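Local coordinates for protein Cas13d (PDB 6IV9) that binds a CRISPR RNA and, through its two HEPN domains, is responsible for maturing that RNA and cleaving target RNA, at residues A353-L366 with D479-N491. The protein carries 2 engineered substitutions. Numbering follows the deposited sequence.
With nucleotides of chain B.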
loop_
_atom_site.group_PDB
_atom_site.type_symbol
_atom_site.label_atom_id
_atom_site.label_comp_id
_atom_site.label_asym_id
_atom_site.label_seq_id
_atom_site.Cartn_x
_atom_site.Cartn_y
_atom_site.Cartn_z
ATOM N N ALA A 353 0.451 -38.362 4.691
ATOM C CA ALA A 353 1.485 -37.574 3.995
ATOM C C ALA A 353 0.874 -36.738 2.867
ATOM O O ALA A 353 1.272 -35.592 2.713
ATOM C CB ALA A 353 2.538 -38.510 3.479
ATOM N N ASP A 354 -0.069 -37.294 2.120
ATOM C CA ASP A 354 -0.709 -36.558 1.003
ATOM C C ASP A 354 -1.447 -35.339 1.545
ATOM O O ASP A 354 -1.447 -34.324 0.893
ATOM C CB ASP A 354 -1.741 -37.423 0.294
ATOM C CG ASP A 354 -1.126 -38.390 -0.691
ATOM O OD1 ASP A 354 0.111 -38.498 -0.705
ATOM O OD2 ASP A 354 -1.893 -39.040 -1.411
ATOM N N ASP A 355 -2.099 -35.502 2.682
ATOM C CA ASP A 355 -2.841 -34.402 3.330
ATOM C C ASP A 355 -1.865 -33.299 3.730
ATOM O O ASP A 355 -2.170 -32.162 3.512
ATOM C CB ASP A 355 -3.510 -34.913 4.595
ATOM C CG ASP A 355 -4.768 -34.153 4.913
ATOM O OD1 ASP A 355 -5.323 -33.569 3.988
ATOM O OD2 ASP A 355 -5.163 -34.147 6.078
ATOM N N ILE A 356 -0.731 -33.673 4.291
ATOM C CA ILE A 356 0.288 -32.687 4.727
ATOM C C ILE A 356 0.793 -31.921 3.508
ATOM O O ILE A 356 0.960 -30.730 3.603
ATOM C CB ILE A 356 1.415 -33.408 5.484
ATOM C CG1 ILE A 356 0.917 -33.884 6.845
ATOM C CG2 ILE A 356 2.649 -32.540 5.611
ATOM C CD1 ILE A 356 1.824 -34.858 7.505
ATOM N N ILE A 357 1.023 -32.620 2.409
ATOM C CA ILE A 357 1.545 -31.962 1.187
ATOM C C ILE A 357 0.518 -30.948 0.682
ATOM O O ILE A 357 0.912 -29.860 0.337
ATOM C CB ILE A 357 1.925 -33.019 0.138
ATOM C CG1 ILE A 357 3.153 -33.810 0.590
ATOM C CG2 ILE A 357 2.145 -32.375 -1.207
ATOM C CD1 ILE A 357 3.404 -35.072 -0.194
ATOM N N ARG A 358 -0.754 -31.320 0.660
ATOM C CA ARG A 358 -1.795 -30.382 0.191
ATOM C C ARG A 358 -1.877 -29.186 1.145
ATOM O O ARG A 358 -1.973 -28.073 0.667
ATOM C CB ARG A 358 -3.107 -31.132 -0.007
ATOM C CG ARG A 358 -3.027 -32.135 -1.146
ATOM C CD ARG A 358 -4.366 -32.693 -1.563
ATOM N NE ARG A 358 -4.987 -33.398 -0.467
ATOM C CZ ARG A 358 -5.079 -34.715 -0.378
ATOM N NH1 ARG A 358 -4.636 -35.481 -1.354
ATOM N NH2 ARG A 358 -5.621 -35.265 0.688
ATOM N N LEU A 359 -1.819 -29.434 2.446
ATOM C CA LEU A 359 -1.879 -28.330 3.431
ATOM C C LEU A 359 -0.664 -27.416 3.262
ATOM O O LEU A 359 -0.812 -26.234 3.413
ATOM C CB LEU A 359 -1.960 -28.903 4.843
ATOM C CG LEU A 359 -3.334 -29.408 5.262
ATOM C CD1 LEU A 359 -3.236 -30.315 6.467
ATOM C CD2 LEU A 359 -4.275 -28.260 5.539
ATOM N N TYR A 360 0.500 -27.989 3.015
ATOM C CA TYR A 360 1.734 -27.192 2.847
ATOM C C TYR A 360 1.641 -26.309 1.605
ATOM O O TYR A 360 2.052 -25.173 1.655
ATOM C CB TYR A 360 2.992 -28.048 2.915
ATOM C CG TYR A 360 4.222 -27.226 3.169
ATOM C CD1 TYR A 360 4.519 -26.776 4.435
ATOM C CD2 TYR A 360 5.059 -26.856 2.145
ATOM C CE1 TYR A 360 5.632 -26.000 4.685
ATOM C CE2 TYR A 360 6.181 -26.087 2.374
ATOM C CZ TYR A 360 6.467 -25.656 3.648
ATOM O OH TYR A 360 7.569 -24.909 3.885
ATOM N N TYR A 361 1.069 -26.834 0.527
ATOM C CA TYR A 361 0.896 -26.002 -0.683
ATOM C C TYR A 361 -0.022 -24.837 -0.311
ATOM O O TYR A 361 0.221 -23.741 -0.735
ATOM C CB TYR A 361 0.308 -26.786 -1.857
ATOM C CG TYR A 361 0.129 -25.956 -3.097
ATOM C CD1 TYR A 361 1.158 -25.796 -3.996
ATOM C CD2 TYR A 361 -1.053 -25.303 -3.361
ATOM C CE1 TYR A 361 1.027 -25.017 -5.125
ATOM C CE2 TYR A 361 -1.202 -24.512 -4.483
ATOM C CZ TYR A 361 -0.161 -24.372 -5.374
ATOM O OH TYR A 361 -0.284 -23.615 -6.489
ATOM N N ASP A 362 -1.055 -25.117 0.469
ATOM C CA ASP A 362 -1.995 -24.054 0.894
ATOM C C ASP A 362 -1.230 -23.034 1.731
ATOM O O ASP A 362 -1.319 -21.869 1.439
ATOM C CB ASP A 362 -3.125 -24.644 1.734
ATOM C CG ASP A 362 -4.118 -23.643 2.293
ATOM O OD1 ASP A 362 -3.722 -22.539 2.624
ATOM O OD2 ASP A 362 -5.267 -24.006 2.417
ATOM N N PHE A 363 -0.427 -23.506 2.661
ATOM C CA PHE A 363 0.319 -22.623 3.578
ATOM C C PHE A 363 1.232 -21.685 2.787
ATOM O O PHE A 363 1.378 -20.569 3.195
ATOM C CB PHE A 363 1.108 -23.501 4.545
ATOM C CG PHE A 363 2.003 -22.779 5.512
ATOM C CD1 PHE A 363 1.500 -22.245 6.677
ATOM C CD2 PHE A 363 3.353 -22.663 5.267
ATOM C CE1 PHE A 363 2.326 -21.595 7.568
ATOM C CE2 PHE A 363 4.177 -22.012 6.158
ATOM C CZ PHE A 363 3.661 -21.476 7.302
ATOM N N ILE A 364 1.901 -22.179 1.756
ATOM C CA ILE A 364 2.800 -21.318 0.939
ATOM C C ILE A 364 2.062 -20.385 -0.030
ATOM O O ILE A 364 2.325 -19.210 -0.003
ATOM C CB ILE A 364 3.821 -22.189 0.187
ATOM C CG1 ILE A 364 4.717 -22.957 1.154
ATOM C CG2 ILE A 364 4.632 -21.362 -0.788
ATOM C CD1 ILE A 364 5.632 -22.086 1.956
ATOM N N VAL A 365 1.167 -20.930 -0.840
ATOM C CA VAL A 365 0.534 -20.171 -1.950
ATOM C C VAL A 365 -0.797 -19.519 -1.573
ATOM O O VAL A 365 -1.021 -18.408 -2.009
ATOM C CB VAL A 365 0.369 -21.089 -3.172
ATOM C CG1 VAL A 365 -0.273 -20.381 -4.334
ATOM C CG2 VAL A 365 1.689 -21.702 -3.588
ATOM N N LEU A 366 -1.684 -20.266 -0.933
ATOM C CA LEU A 366 -3.009 -19.740 -0.535
ATOM C C LEU A 366 -2.923 -18.958 0.779
ATOM O O LEU A 366 -3.723 -18.059 0.957
ATOM C CB LEU A 366 -4.007 -20.896 -0.439
ATOM C CG LEU A 366 -4.314 -21.619 -1.746
ATOM C CD1 LEU A 366 -4.687 -20.649 -2.838
ATOM C CD2 LEU A 366 -3.140 -22.431 -2.199
ATOM N N ASP A 479 10.158 -39.605 -2.681
ATOM C CA ASP A 479 9.279 -40.407 -3.559
ATOM C C ASP A 479 7.820 -40.001 -3.358
ATOM O O ASP A 479 7.081 -40.749 -2.725
ATOM C CB ASP A 479 9.549 -41.905 -3.411
ATOM C CG ASP A 479 9.021 -42.726 -4.576
ATOM O OD1 ASP A 479 9.293 -42.350 -5.738
ATOM O OD2 ASP A 479 8.338 -43.731 -4.312
ATOM N N PHE A 480 7.461 -38.818 -3.833
ATOM C CA PHE A 480 6.049 -38.374 -3.795
ATOM C C PHE A 480 5.708 -37.886 -5.199
ATOM O O PHE A 480 6.541 -37.276 -5.828
ATOM C CB PHE A 480 5.800 -37.377 -2.664
ATOM C CG PHE A 480 5.629 -38.006 -1.308
ATOM C CD1 PHE A 480 4.443 -38.614 -0.956
ATOM C CD2 PHE A 480 6.658 -38.001 -0.389
ATOM C CE1 PHE A 480 4.289 -39.208 0.281
ATOM C CE2 PHE A 480 6.499 -38.589 0.852
ATOM C CZ PHE A 480 5.316 -39.187 1.187
ATOM N N ASP A 481 4.541 -38.256 -5.686
ATOM C CA ASP A 481 4.112 -37.840 -7.035
ATOM C C ASP A 481 3.707 -36.370 -6.972
ATOM O O ASP A 481 2.881 -36.039 -6.151
ATOM C CB ASP A 481 2.915 -38.682 -7.472
ATOM C CG ASP A 481 2.662 -38.679 -8.964
ATOM O OD1 ASP A 481 3.298 -37.903 -9.675
ATOM O OD2 ASP A 481 1.820 -39.465 -9.398
ATOM N N GLU A 482 4.225 -35.578 -7.901
ATOM C CA GLU A 482 3.930 -34.131 -8.033
ATOM C C GLU A 482 2.450 -33.943 -8.378
ATOM O O GLU A 482 1.885 -32.929 -8.013
ATOM C CB GLU A 482 4.823 -33.506 -9.098
ATOM C CG GLU A 482 4.712 -32.000 -9.187
ATOM C CD GLU A 482 4.934 -31.236 -7.892
ATOM O OE1 GLU A 482 5.679 -31.724 -7.030
ATOM O OE2 GLU A 482 4.347 -30.157 -7.764
ATOM N N LYS A 483 1.831 -34.963 -8.977
ATOM C CA LYS A 483 0.422 -34.932 -9.448
ATOM C C LYS A 483 -0.557 -34.917 -8.274
ATOM O O LYS A 483 -1.707 -34.598 -8.483
ATOM C CB LYS A 483 0.151 -36.051 -10.447
ATOM C CG LYS A 483 1.113 -36.065 -11.617
ATOM C CD LYS A 483 0.457 -36.322 -12.928
ATOM C CE LYS A 483 1.451 -36.444 -14.064
ATOM N NZ LYS A 483 0.947 -37.311 -15.155
ATOM N N ILE A 484 -0.053 -35.119 -7.062
ATOM C CA ILE A 484 -0.881 -35.116 -5.825
ATOM C C ILE A 484 -1.528 -33.736 -5.665
ATOM O O ILE A 484 -2.614 -33.649 -5.118
ATOM C CB ILE A 484 0.019 -35.427 -4.622
ATOM C CG1 ILE A 484 0.303 -36.919 -4.494
ATOM C CG2 ILE A 484 -0.554 -34.865 -3.349
ATOM C CD1 ILE A 484 1.357 -37.221 -3.458
ATOM N N LEU A 485 -0.837 -32.710 -6.147
ATOM C CA LEU A 485 -1.258 -31.297 -5.986
ATOM C C LEU A 485 -2.049 -30.798 -7.187
ATOM O O LEU A 485 -2.434 -29.664 -7.154
ATOM C CB LEU A 485 -0.008 -30.443 -5.791
ATOM C CG LEU A 485 0.704 -30.638 -4.462
ATOM C CD1 LEU A 485 2.018 -29.897 -4.449
ATOM C CD2 LEU A 485 -0.175 -30.215 -3.309
ATOM N N ASP A 486 -2.372 -31.655 -8.150
ATOM C CA ASP A 486 -3.061 -31.161 -9.366
ATOM C C ASP A 486 -4.379 -30.478 -8.991
ATOM O O ASP A 486 -4.759 -29.550 -9.670
ATOM C CB ASP A 486 -3.266 -32.274 -10.390
ATOM C CG ASP A 486 -2.056 -32.515 -11.267
ATOM O OD1 ASP A 486 -1.104 -31.754 -11.160
ATOM O OD2 ASP A 486 -2.093 -33.464 -12.055
ATOM N N SER A 487 -5.078 -31.000 -7.996
ATOM C CA SER A 487 -6.368 -30.413 -7.561
ATOM C C SER A 487 -6.190 -29.090 -6.799
ATOM O O SER A 487 -7.159 -28.371 -6.715
ATOM C CB SER A 487 -7.189 -31.386 -6.774
ATOM O OG SER A 487 -6.476 -31.867 -5.659
ATOM N N GLU A 488 -5.036 -28.864 -6.179
ATOM C CA GLU A 488 -4.824 -27.659 -5.341
ATOM C C GLU A 488 -4.116 -26.528 -6.083
ATOM O O GLU A 488 -4.310 -25.400 -5.698
ATOM C CB GLU A 488 -3.894 -27.988 -4.178
ATOM C CG GLU A 488 -4.232 -29.277 -3.476
ATOM C CD GLU A 488 -5.611 -29.344 -2.856
ATOM O OE1 GLU A 488 -5.891 -28.528 -1.983
ATOM O OE2 GLU A 488 -6.383 -30.220 -3.244
ATOM N N LYS A 489 -3.362 -26.848 -7.123
ATOM C CA LYS A 489 -2.527 -25.847 -7.819
ATOM C C LYS A 489 -3.358 -24.708 -8.403
ATOM O O LYS A 489 -4.418 -24.950 -8.950
ATOM C CB LYS A 489 -1.688 -26.520 -8.902
ATOM C CG LYS A 489 -0.412 -27.188 -8.416
ATOM C CD LYS A 489 0.347 -27.843 -9.535
ATOM C CE LYS A 489 1.699 -28.399 -9.156
ATOM N NZ LYS A 489 1.869 -28.307 -7.701
ATOM N N LYS A 490 -2.823 -23.498 -8.273
ATOM C CA LYS A 490 -3.450 -22.287 -8.836
ATOM C C LYS A 490 -2.755 -21.989 -10.161
ATOM O O LYS A 490 -1.552 -21.954 -10.182
ATOM C CB LYS A 490 -3.373 -21.154 -7.819
ATOM C CG LYS A 490 -4.393 -21.276 -6.706
ATOM C CD LYS A 490 -5.742 -20.759 -7.126
ATOM C CE LYS A 490 -6.887 -21.696 -6.840
ATOM N NZ LYS A 490 -7.098 -21.910 -5.392
ATOM N N ASN A 491 -3.531 -21.783 -11.210
ATOM C CA ASN A 491 -3.012 -21.524 -12.570
ATOM C C ASN A 491 -3.525 -20.171 -13.074
ATOM O O ASN A 491 -4.531 -19.709 -12.588
ATOM C CB ASN A 491 -3.406 -22.662 -13.511
ATOM C CG ASN A 491 -2.925 -24.017 -13.035
ATOM O OD1 ASN A 491 -3.721 -24.896 -12.736
ATOM N ND2 ASN A 491 -1.626 -24.198 -12.969
ATOM P P U B 43 7.091 -16.882 1.094
ATOM O OP1 U B 43 5.674 -16.381 0.959
ATOM O OP2 U B 43 7.591 -17.262 2.414
ATOM O "O5'" U B 43 7.140 -18.114 0.095
ATOM C "C5'" U B 43 8.370 -18.802 -0.174
ATOM C "C4'" U B 43 8.076 -20.151 -0.791
ATOM O "O4'" U B 43 7.526 -19.879 -2.093
ATOM C "C3'" U B 43 9.305 -21.034 -1.071
ATOM O "O3'" U B 43 9.511 -21.804 0.102
ATOM C "C2'" U B 43 8.839 -21.847 -2.289
ATOM O "O2'" U B 43 7.911 -22.787 -1.796
ATOM C "C1'" U B 43 8.032 -20.797 -3.064
ATOM N N1 U B 43 8.819 -20.054 -4.058
ATOM C C2 U B 43 9.254 -20.727 -5.174
ATOM O O2 U B 43 8.977 -21.887 -5.396
ATOM N N3 U B 43 10.021 -19.988 -6.030
ATOM C C4 U B 43 10.390 -18.675 -5.895
ATOM O O4 U B 43 11.080 -18.152 -6.768
ATOM C C5 U B 43 9.902 -18.041 -4.717
ATOM C C6 U B 43 9.155 -18.733 -3.857
#
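L485 pushes one methyl, CD2, into the hollow that helix 353-366 leaves between I357, R358 and Y361, one turn of the helix. That methyl lies 3.8 Å from I357 CG2 and just as far from Y361 CB, with the CA of R358 as floor. Toward the start of the helix the bump comes from the other partner: I357 CD1 sits over one face of the F480 ring in a CH-pi contact, 4.1 Å from its centroid, while A353 CB touches the ring at CE1 and CZ. I484 lies across D354, its CD1 3.3 Å from D354 OD1. The connection 479-491, built around a 3-10 turn at 482-485, runs between helices 467-475 and 497-505 and is laid along one side of helix 353-366 in this mostly helical protein. On a different side of the helix, I364 CG2 meets the ribose of U43 of chain B. R358 and E488 cross at a slant, R358 CG and CD on E488 CG and CD, their opposite charges near but short of a salt bridge. In Y361, CG stands anti to the backbone N (chi1 -180°), which carries the ring past E488 to bring OH to K490 N, at 3.1 Å and nearly straight (167°). The same hydroxyl is hydrogen-bonded to N330 OD1, its stronger partner, and N330 ND2 also bonds K490 O. A phenylalanine here would probably leave both K490 N and N330 OD1 without their hydroxyl partner. V365 CG2 sits over the rim of one face of the tyrosine ring, and beyond it L366 CD1 rests on the bent chain of K490, 3.9 Å from CG.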